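Local structure of esterase E25 (Uncultured bacterium, 4Q05) at residues G139-N144 / A265-Y270; M239-D244 / T258-L263. The protein probably hydrolyses carboxylic esters as a dimeric member of the bacterial hormone-sensitive lipase family. All coordinates share one frame; numbering follows the deposited sequence.

Interaction 1: residues G139-N144 / A265-Y270; sequences GAFVLN and AAVRLY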
ATOM      1  N   GLY A 139      15.791  11.824  -5.919  1.00 33.79           N
ATOM      2  CA  GLY A 139      16.347  12.027  -7.239  1.00 29.81           C
ATOM      3  C   GLY A 139      16.979  10.703  -7.611  1.00 33.14           C
ATOM      4  O   GLY A 139      17.329   9.904  -6.732  1.00 32.00           O
ATOM      5  N   ALA A 140      17.131  10.470  -8.887  1.00 25.52           N
ATOM      6  CA  ALA A 140      17.668   9.243  -9.342  1.00 28.86           C
ATOM      7  C   ALA A 140      19.181   9.290  -9.423  1.00 27.95           C
ATOM      8  O   ALA A 140      19.741   9.307 -10.490  1.00 26.59           O
ATOM      9  CB  ALA A 140      17.082   8.874 -10.669  1.00 27.30           C
ATOM     10  N   PHE A 141      19.798   9.326  -8.264  1.00 23.45           N
ATOM     11  CA  PHE A 141      21.203   9.061  -8.086  1.00 29.38           C
ATOM     12  C   PHE A 141      22.188  10.131  -8.546  1.00 27.20           C
ATOM     13  O   PHE A 141      23.324  10.080  -8.194  1.00 26.45           O
ATOM     14  CB  PHE A 141      21.586   7.731  -8.735  1.00 28.06           C
ATOM     15  CG  PHE A 141      20.769   6.578  -8.248  1.00 27.92           C
ATOM     16  CD1 PHE A 141      21.034   6.017  -7.043  1.00 25.92           C
ATOM     17  CD2 PHE A 141      19.708   6.107  -8.970  1.00 31.34           C
ATOM     18  CE1 PHE A 141      20.272   4.995  -6.572  1.00 30.15           C
ATOM     19  CE2 PHE A 141      18.939   5.087  -8.493  1.00 29.14           C
ATOM     20  CZ  PHE A 141      19.227   4.533  -7.300  1.00 24.89           C
ATOM     21  N   VAL A 142      21.723  11.088  -9.311  1.00 24.27           N
ATOM     22  CA  VAL A 142      22.600  12.114  -9.822  1.00 27.73           C
ATOM     23  C   VAL A 142      21.973  13.488  -9.648  1.00 27.94           C
ATOM     24  O   VAL A 142      22.590  14.466  -9.940  1.00 26.13           O
ATOM     25  CB  VAL A 142      22.933  11.940 -11.304  1.00 23.54           C
ATOM     26  CG1 VAL A 142      23.624  10.637 -11.547  1.00 23.70           C
ATOM     27  CG2 VAL A 142      21.686  11.990 -12.131  1.00 27.61           C
ATOM     28  N   LEU A 143      20.740  13.524  -9.182  1.00 25.37           N
ATOM     29  CA  LEU A 143      19.968  14.753  -9.081  1.00 27.52           C
ATOM     30  C   LEU A 143      19.954  15.310  -7.665  1.00 28.65           C
ATOM     31  O   LEU A 143      20.291  14.619  -6.709  1.00 28.12           O
ATOM     32  CB  LEU A 143      18.532  14.524  -9.562  1.00 25.35           C
ATOM     33  CG  LEU A 143      18.398  14.050 -11.014  1.00 29.83           C
ATOM     34  CD1 LEU A 143      16.939  13.777 -11.388  1.00 27.60           C
ATOM     35  CD2 LEU A 143      19.044  15.054 -11.990  1.00 26.86           C
ATOM     36  N   ASN A 144      19.559  16.571  -7.552  1.00 28.03           N
ATOM     37  CA  ASN A 144      19.359  17.237  -6.270  1.00 25.42           C
ATOM     38  C   ASN A 144      20.606  17.409  -5.420  1.00 26.71           C
ATOM     39  O   ASN A 144      20.534  17.368  -4.198  1.00 28.09           O
ATOM     40  CB  ASN A 144      18.257  16.539  -5.469  1.00 27.96           C
ATOM     41  CG  ASN A 144      16.932  16.489  -6.227  1.00 31.90           C
ATOM     42  OD1 ASN A 144      16.527  17.459  -6.863  1.00 36.76           O
ATOM     43  ND2 ASN A 144      16.272  15.353  -6.173  1.00 27.14           N
ATOM     44  N   ALA A 265      19.348   5.061 -17.576  1.00 28.84           N
ATOM     45  CA  ALA A 265      20.691   5.591 -17.779  1.00 24.74           C
ATOM     46  C   ALA A 265      21.285   6.008 -16.443  1.00 24.99           C
ATOM     47  O   ALA A 265      22.449   5.709 -16.151  1.00 24.96           O
ATOM     48  CB  ALA A 265      20.659   6.768 -18.743  1.00 23.78           C
ATOM     49  N   ALA A 266      20.490   6.692 -15.621  1.00 24.56           N
ATOM     50  CA  ALA A 266      20.959   7.113 -14.305  1.00 24.61           C
ATOM     51  C   ALA A 266      21.288   5.903 -13.438  1.00 26.40           C
ATOM     52  O   ALA A 266      22.309   5.868 -12.744  1.00 25.48           O
ATOM     53  CB  ALA A 266      19.917   7.994 -13.614  1.00 25.71           C
ATOM     54  N   VAL A 267      20.418   4.904 -13.490  1.00 26.70           N
ATOM     55  CA  VAL A 267      20.631   3.699 -12.710  1.00 22.83           C
ATOM     56  C   VAL A 267      21.954   3.066 -13.139  1.00 24.13           C
ATOM     57  O   VAL A 267      22.808   2.754 -12.304  1.00 23.45           O
ATOM     58  CB  VAL A 267      19.469   2.713 -12.896  1.00 23.72           C
ATOM     59  CG1 VAL A 267      19.835   1.325 -12.348  1.00 22.58           C
ATOM     60  CG2 VAL A 267      18.211   3.259 -12.235  1.00 24.57           C
ATOM     61  N   ARG A 268      22.135   2.912 -14.451  1.00 27.36           N
ATOM     62  CA  ARG A 268      23.366   2.314 -14.972  1.00 28.02           C
ATOM     63  C   ARG A 268      24.601   3.139 -14.630  1.00 26.60           C
ATOM     64  O   ARG A 268      25.661   2.579 -14.338  1.00 27.92           O
ATOM     65  CB  ARG A 268      23.260   2.036 -16.478  1.00 31.96           C
ATOM     66  CG  ARG A 268      22.259   0.932 -16.765  1.00 30.22           C
ATOM     67  CD  ARG A 268      22.190   0.510 -18.219  1.00 35.11           C
ATOM     68  NE  ARG A 268      21.239  -0.589 -18.341  1.00 41.48           N
ATOM     69  CZ  ARG A 268      21.509  -1.854 -18.026  1.00 43.42           C
ATOM     70  NH1 ARG A 268      22.723  -2.198 -17.600  1.00 37.30           N
ATOM     71  NH2 ARG A 268      20.567  -2.779 -18.147  1.00 40.28           N
ATOM     72  N   LEU A 269      24.480   4.466 -14.645  1.00 26.93           N
ATOM     73  CA  LEU A 269      25.612   5.285 -14.214  1.00 24.89           C
ATOM     74  C   LEU A 269      25.950   4.967 -12.751  1.00 30.16           C
ATOM     75  O   LEU A 269      27.107   4.725 -12.406  1.00 28.08           O
ATOM     76  CB  LEU A 269      25.313   6.771 -14.390  1.00 25.17           C
ATOM     77  CG  LEU A 269      26.501   7.700 -14.140  1.00 30.68           C
ATOM     78  CD1 LEU A 269      27.672   7.332 -15.044  1.00 28.22           C
ATOM     79  CD2 LEU A 269      26.091   9.152 -14.340  1.00 28.96           C
ATOM     80  N   TYR A 270      24.924   4.956 -11.902  1.00 26.26           N
ATOM     81  CA  TYR A 270      25.059   4.608 -10.483  1.00 27.42           C
ATOM     82  C   TYR A 270      25.684   3.227 -10.292  1.00 25.09           C
ATOM     83  O   TYR A 270      26.603   3.051  -9.485  1.00 27.78           O
ATOM     84  CB  TYR A 270      23.670   4.626  -9.834  1.00 24.83           C
ATOM     85  CG  TYR A 270      23.612   4.235  -8.380  1.00 22.85           C
ATOM     86  CD1 TYR A 270      24.314   4.945  -7.417  1.00 27.93           C
ATOM     87  CD2 TYR A 270      22.804   3.176  -7.959  1.00 27.27           C
ATOM     88  CE1 TYR A 270      24.242   4.600  -6.079  1.00 29.60           C
ATOM     89  CE2 TYR A 270      22.724   2.819  -6.616  1.00 25.53           C
ATOM     90  CZ  TYR A 270      23.443   3.538  -5.679  1.00 26.95           C
ATOM     91  OH  TYR A 270      23.382   3.208  -4.336  1.00 29.86           O
TER

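Interaction 2: residues M239-D244 / T258-L263; sequences MSKTGD and TYDGFL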
ATOM      1  N   MET A 239      16.341  -1.184  -8.608  1.00 24.47           N
ATOM      2  CA  MET A 239      16.489  -0.341  -9.795  1.00 21.02           C
ATOM      3  C   MET A 239      16.663  -1.122 -11.094  1.00 26.83           C
ATOM      4  O   MET A 239      16.893  -0.526 -12.136  1.00 23.26           O
ATOM      5  CB  MET A 239      17.618   0.673  -9.625  1.00 24.43           C
ATOM      6  CG  MET A 239      17.459   1.580  -8.391  1.00 27.59           C
ATOM      7  SD  MET A 239      15.798   2.303  -8.224  1.00 29.03           S
ATOM      8  CE  MET A 239      15.596   3.131  -9.808  1.00 23.05           C
ATOM      9  N   SER A 240      16.574  -2.449 -11.036  1.00 23.60           N
ATOM     10  CA  SER A 240      16.351  -3.209 -12.256  1.00 26.28           C
ATOM     11  C   SER A 240      14.920  -2.901 -12.630  1.00 28.36           C
ATOM     12  O   SER A 240      14.172  -2.370 -11.809  1.00 27.39           O
ATOM     13  CB  SER A 240      16.533  -4.716 -12.032  1.00 25.89           C
ATOM     14  OG  SER A 240      15.540  -5.230 -11.164  1.00 26.71           O
ATOM     15  N   LYS A 241      14.520  -3.226 -13.852  1.00 26.25           N
ATOM     16  CA  LYS A 241      13.152  -2.970 -14.240  1.00 25.60           C
ATOM     17  C   LYS A 241      12.286  -4.129 -13.770  1.00 29.54           C
ATOM     18  O   LYS A 241      11.675  -4.852 -14.563  1.00 28.39           O
ATOM     19  CB  LYS A 241      13.018  -2.724 -15.742  1.00 30.43           C
ATOM     20  CG  LYS A 241      11.765  -1.930 -16.081  1.00 27.33           C
ATOM     21  CD  LYS A 241      11.642  -1.642 -17.560  1.00 27.46           C
ATOM     22  CE  LYS A 241      10.324  -0.920 -17.853  1.00 32.37           C
ATOM     23  NZ  LYS A 241      10.159  -0.679 -19.315  1.00 33.69           N
ATOM     24  N   THR A 242      12.258  -4.299 -12.455  1.00 24.75           N
ATOM     25  CA  THR A 242      11.465  -5.339 -11.840  1.00 27.55           C
ATOM     26  C   THR A 242      10.509  -4.653 -10.886  1.00 28.19           C
ATOM     27  O   THR A 242      10.941  -3.917 -10.004  1.00 23.04           O
ATOM     28  CB  THR A 242      12.348  -6.302 -11.044  1.00 25.71           C
ATOM     29  OG1 THR A 242      13.418  -6.768 -11.875  1.00 28.56           O
ATOM     30  CG2 THR A 242      11.526  -7.488 -10.519  1.00 24.45           C
ATOM     31  N   GLY A 243       9.217  -4.885 -11.085  1.00 26.94           N
ATOM     32  CA  GLY A 243       8.188  -4.265 -10.277  1.00 25.90           C
ATOM     33  C   GLY A 243       7.012  -3.882 -11.152  1.00 24.61           C
ATOM     34  O   GLY A 243       7.173  -3.145 -12.124  1.00 25.69           O
ATOM     35  N   ASP A 244       5.835  -4.410 -10.820  1.00 21.50           N
ATOM     36  CA  ASP A 244       4.607  -4.108 -11.546  1.00 24.02           C
ATOM     37  C   ASP A 244       4.484  -2.624 -11.893  1.00 23.70           C
ATOM     38  O   ASP A 244       4.141  -2.267 -13.019  1.00 24.76           O
ATOM     39  CB  ASP A 244       3.390  -4.522 -10.711  1.00 20.44           C
ATOM     40  CG  ASP A 244       2.958  -5.961 -10.962  1.00 26.62           C
ATOM     41  OD1 ASP A 244       3.617  -6.665 -11.752  1.00 26.49           O
ATOM     42  OD2 ASP A 244       1.949  -6.387 -10.361  1.00 25.96           O
ATOM     43  N   THR A 258       8.594   7.248 -16.782  1.00 26.88           N
ATOM     44  CA  THR A 258       8.964   5.940 -17.296  1.00 24.68           C
ATOM     45  C   THR A 258      10.361   5.557 -16.824  1.00 27.32           C
ATOM     46  O   THR A 258      11.195   6.418 -16.550  1.00 27.53           O
ATOM     47  CB  THR A 258       8.903   5.900 -18.846  1.00 27.74           C
ATOM     48  OG1 THR A 258       9.199   4.583 -19.312  1.00 28.24           O
ATOM     49  CG2 THR A 258       9.903   6.875 -19.458  1.00 28.71           C
ATOM     50  N   TYR A 259      10.602   4.257 -16.717  1.00 25.15           N
ATOM     51  CA  TYR A 259      11.910   3.740 -16.379  1.00 25.80           C
ATOM     52  C   TYR A 259      12.852   3.919 -17.563  1.00 29.49           C
ATOM     53  O   TYR A 259      14.039   4.188 -17.383  1.00 28.72           O
ATOM     54  CB  TYR A 259      11.785   2.261 -16.056  1.00 28.34           C
ATOM     55  CG  TYR A 259      13.082   1.565 -15.728  1.00 26.41           C
ATOM     56  CD1 TYR A 259      13.531   1.488 -14.418  1.00 27.13           C
ATOM     57  CD2 TYR A 259      13.840   0.957 -16.720  1.00 23.60           C
ATOM     58  CE1 TYR A 259      14.716   0.835 -14.103  1.00 27.88           C
ATOM     59  CE2 TYR A 259      15.026   0.303 -16.421  1.00 27.49           C
ATOM     60  CZ  TYR A 259      15.459   0.250 -15.109  1.00 25.88           C
ATOM     61  OH  TYR A 259      16.630  -0.400 -14.789  1.00 29.19           O
ATOM     62  N   ASP A 260      12.313   3.773 -18.772  1.00 26.63           N
ATOM     63  CA  ASP A 260      13.126   3.752 -19.988  1.00 30.21           C
ATOM     64  C   ASP A 260      13.722   5.114 -20.274  1.00 31.82           C
ATOM     65  O   ASP A 260      13.102   6.131 -20.002  1.00 28.95           O
ATOM     66  CB  ASP A 260      12.301   3.326 -21.204  1.00 31.79           C
ATOM     67  CG  ASP A 260      11.578   2.002 -20.996  1.00 41.86           C
ATOM     68  OD1 ASP A 260      12.099   1.118 -20.272  1.00 35.47           O
ATOM     69  OD2 ASP A 260      10.481   1.854 -21.573  1.00 48.87           O
ATOM     70  N   GLY A 261      14.918   5.119 -20.851  1.00 29.83           N
ATOM     71  CA  GLY A 261      15.600   6.358 -21.164  1.00 31.66           C
ATOM     72  C   GLY A 261      16.408   6.850 -19.977  1.00 29.96           C
ATOM     73  O   GLY A 261      17.338   6.179 -19.513  1.00 25.82           O
ATOM     74  N   PHE A 262      16.043   8.025 -19.480  1.00 25.97           N
ATOM     75  CA  PHE A 262      16.821   8.687 -18.445  1.00 26.16           C
ATOM     76  C   PHE A 262      17.027   7.858 -17.182  1.00 25.71           C
ATOM     77  O   PHE A 262      18.158   7.700 -16.703  1.00 25.81           O
ATOM     78  CB  PHE A 262      16.214  10.037 -18.074  1.00 27.05           C
ATOM     79  CG  PHE A 262      16.986  10.745 -17.014  1.00 27.70           C
ATOM     80  CD1 PHE A 262      18.157  11.413 -17.326  1.00 26.40           C
ATOM     81  CD2 PHE A 262      16.583  10.694 -15.693  1.00 26.56           C
ATOM     82  CE1 PHE A 262      18.896  12.050 -16.345  1.00 26.95           C
ATOM     83  CE2 PHE A 262      17.320  11.326 -14.706  1.00 28.34           C
ATOM     84  CZ  PHE A 262      18.485  12.008 -15.039  1.00 26.78           C
ATOM     85  N   LEU A 263      15.939   7.335 -16.627  1.00 29.45           N
ATOM     86  CA  LEU A 263      16.041   6.666 -15.337  1.00 25.13           C
ATOM     87  C   LEU A 263      16.973   5.476 -15.453  1.00 24.28           C
ATOM     88  O   LEU A 263      17.866   5.310 -14.637  1.00 23.90           O
ATOM     89  CB  LEU A 263      14.667   6.231 -14.827  1.00 22.03           C
ATOM     90  CG  LEU A 263      14.681   5.535 -13.470  1.00 23.03           C
ATOM     91  CD1 LEU A 263      15.445   6.384 -12.443  1.00 24.81           C
ATOM     92  CD2 LEU A 263      13.254   5.220 -12.982  1.00 24.27           C
TER

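Interaction 1: residues G139-N144 / A265-Y270
Phe141 and Tyr270 stack their rings where the loop after strand 132-136 turns past helix 262-271. The centroids lie 4.0 Å apart and the planes are inclined by 22°, an offset stack. Starting at the root of the phenylalanine, CB rests 3.9 Å from Tyr270 CB, and CG lies 3.7 Å from Tyr270 CG. The next atom, Phe141 CD1, sits over the centre of the tyrosine ring, while Phe141 CE1 is closest of all, 3.3 Å from Tyr270 CE2. Phe141 CZ is farther off, 3.9 Å from Tyr270 CD2. On the other limb of the ring, Phe141 CE2 meets Val267 CG2 obliquely at 4.2 Å. With CG anti to its backbone N (chi1 178°), Tyr270 reaches from the helix to the Phe141 ring, whose CG stands anti to the phenylalanine carbonyl carbon (chi1 -55°).

Gly139 and Ala140 follow His137 and Gly138 in an HGGA sequence matching the HGG loop that forms the oxyanion hole in this family. The backbone bends here through an inverse gamma turn centred on Ala140, closed by a weak hydrogen bond from Phe141 N to Gly139 O. Gly139 also hydrogen-bonds through its backbone to Gly207, next to Ser206, the probable nucleophile of a GxSxG elbow. The turn leaves Ala140 O against Ala266 CB at 3.4 Å. Further along, Val142 CG1 packs on Leu269 CD2 at 4.0 Å, the two side chains crossing at about a right angle. The polar end of Tyr270 is taken up beyond this loop, by a hydrogen bond between OH and Asn210 OD1 on helix 206-221.

Interaction 2: residues M239-D244 / T258-L263
The loop after strand 229-235 of the alpha/beta-hydrolase sheet is tied to the start of helix 262-271, chiefly through Lys241, Tyr259 and Asp260. Lys241 lies across one face of the Tyr259 ring: CG stands 3.8 Å from the centroid, 21° off the ring normal, a CH-pi contact offset toward the rim. Lys241 CD has already passed the rim, 3.5 Å from Tyr259 CD2. Fully extended beyond CG, the chain carries Lys241 NZ past the ring to Asp260, where it forms a salt bridge with OD1 at 2.8 Å, entering on the syn side but 21° out of the carboxylate plane.

Lys241 is itself the centre of an inverse gamma turn. On the other segment, Thr258 OG1 accepts from Asp260 N in an ST turn ahead of Gly261, the N-cap of helix 262-271. At the far end of the tyrosine, Tyr259 OH donates to Met239 O at 2.7 Å; the hydroxyl approaches at a C=O...donor angle of 148°, tilted slightly from the carbonyl plane. The Met239 side chain, folded at chi2 and chi3, brings CE to 4.2 Å from Leu263 CD1. Tyr246 adds an edge-to-face ring to Tyr259.

The centres of interactions 1 and 2 are 12 Å apart, on the same side of the chain's centre, and both rely on helix 262-271. In chain order, 139-144 comes first, then 239-244, 258-263 and 265-270, so interaction 2 falls within the span that interaction 1 bridges. The two touch directly: Phe141 CZ is 3.6 Å from Met239 CG, and Ala140 CB is 3.5 Å from Leu263 CD1. One helix thereby connects the probable oxyanion loop with the loop after strand 229-235. That second loop also reaches the dimer interface, where Thr242 packs on Gly49 of the second subunit and Asp244 forms a salt bridge with Arg301 of that subunit.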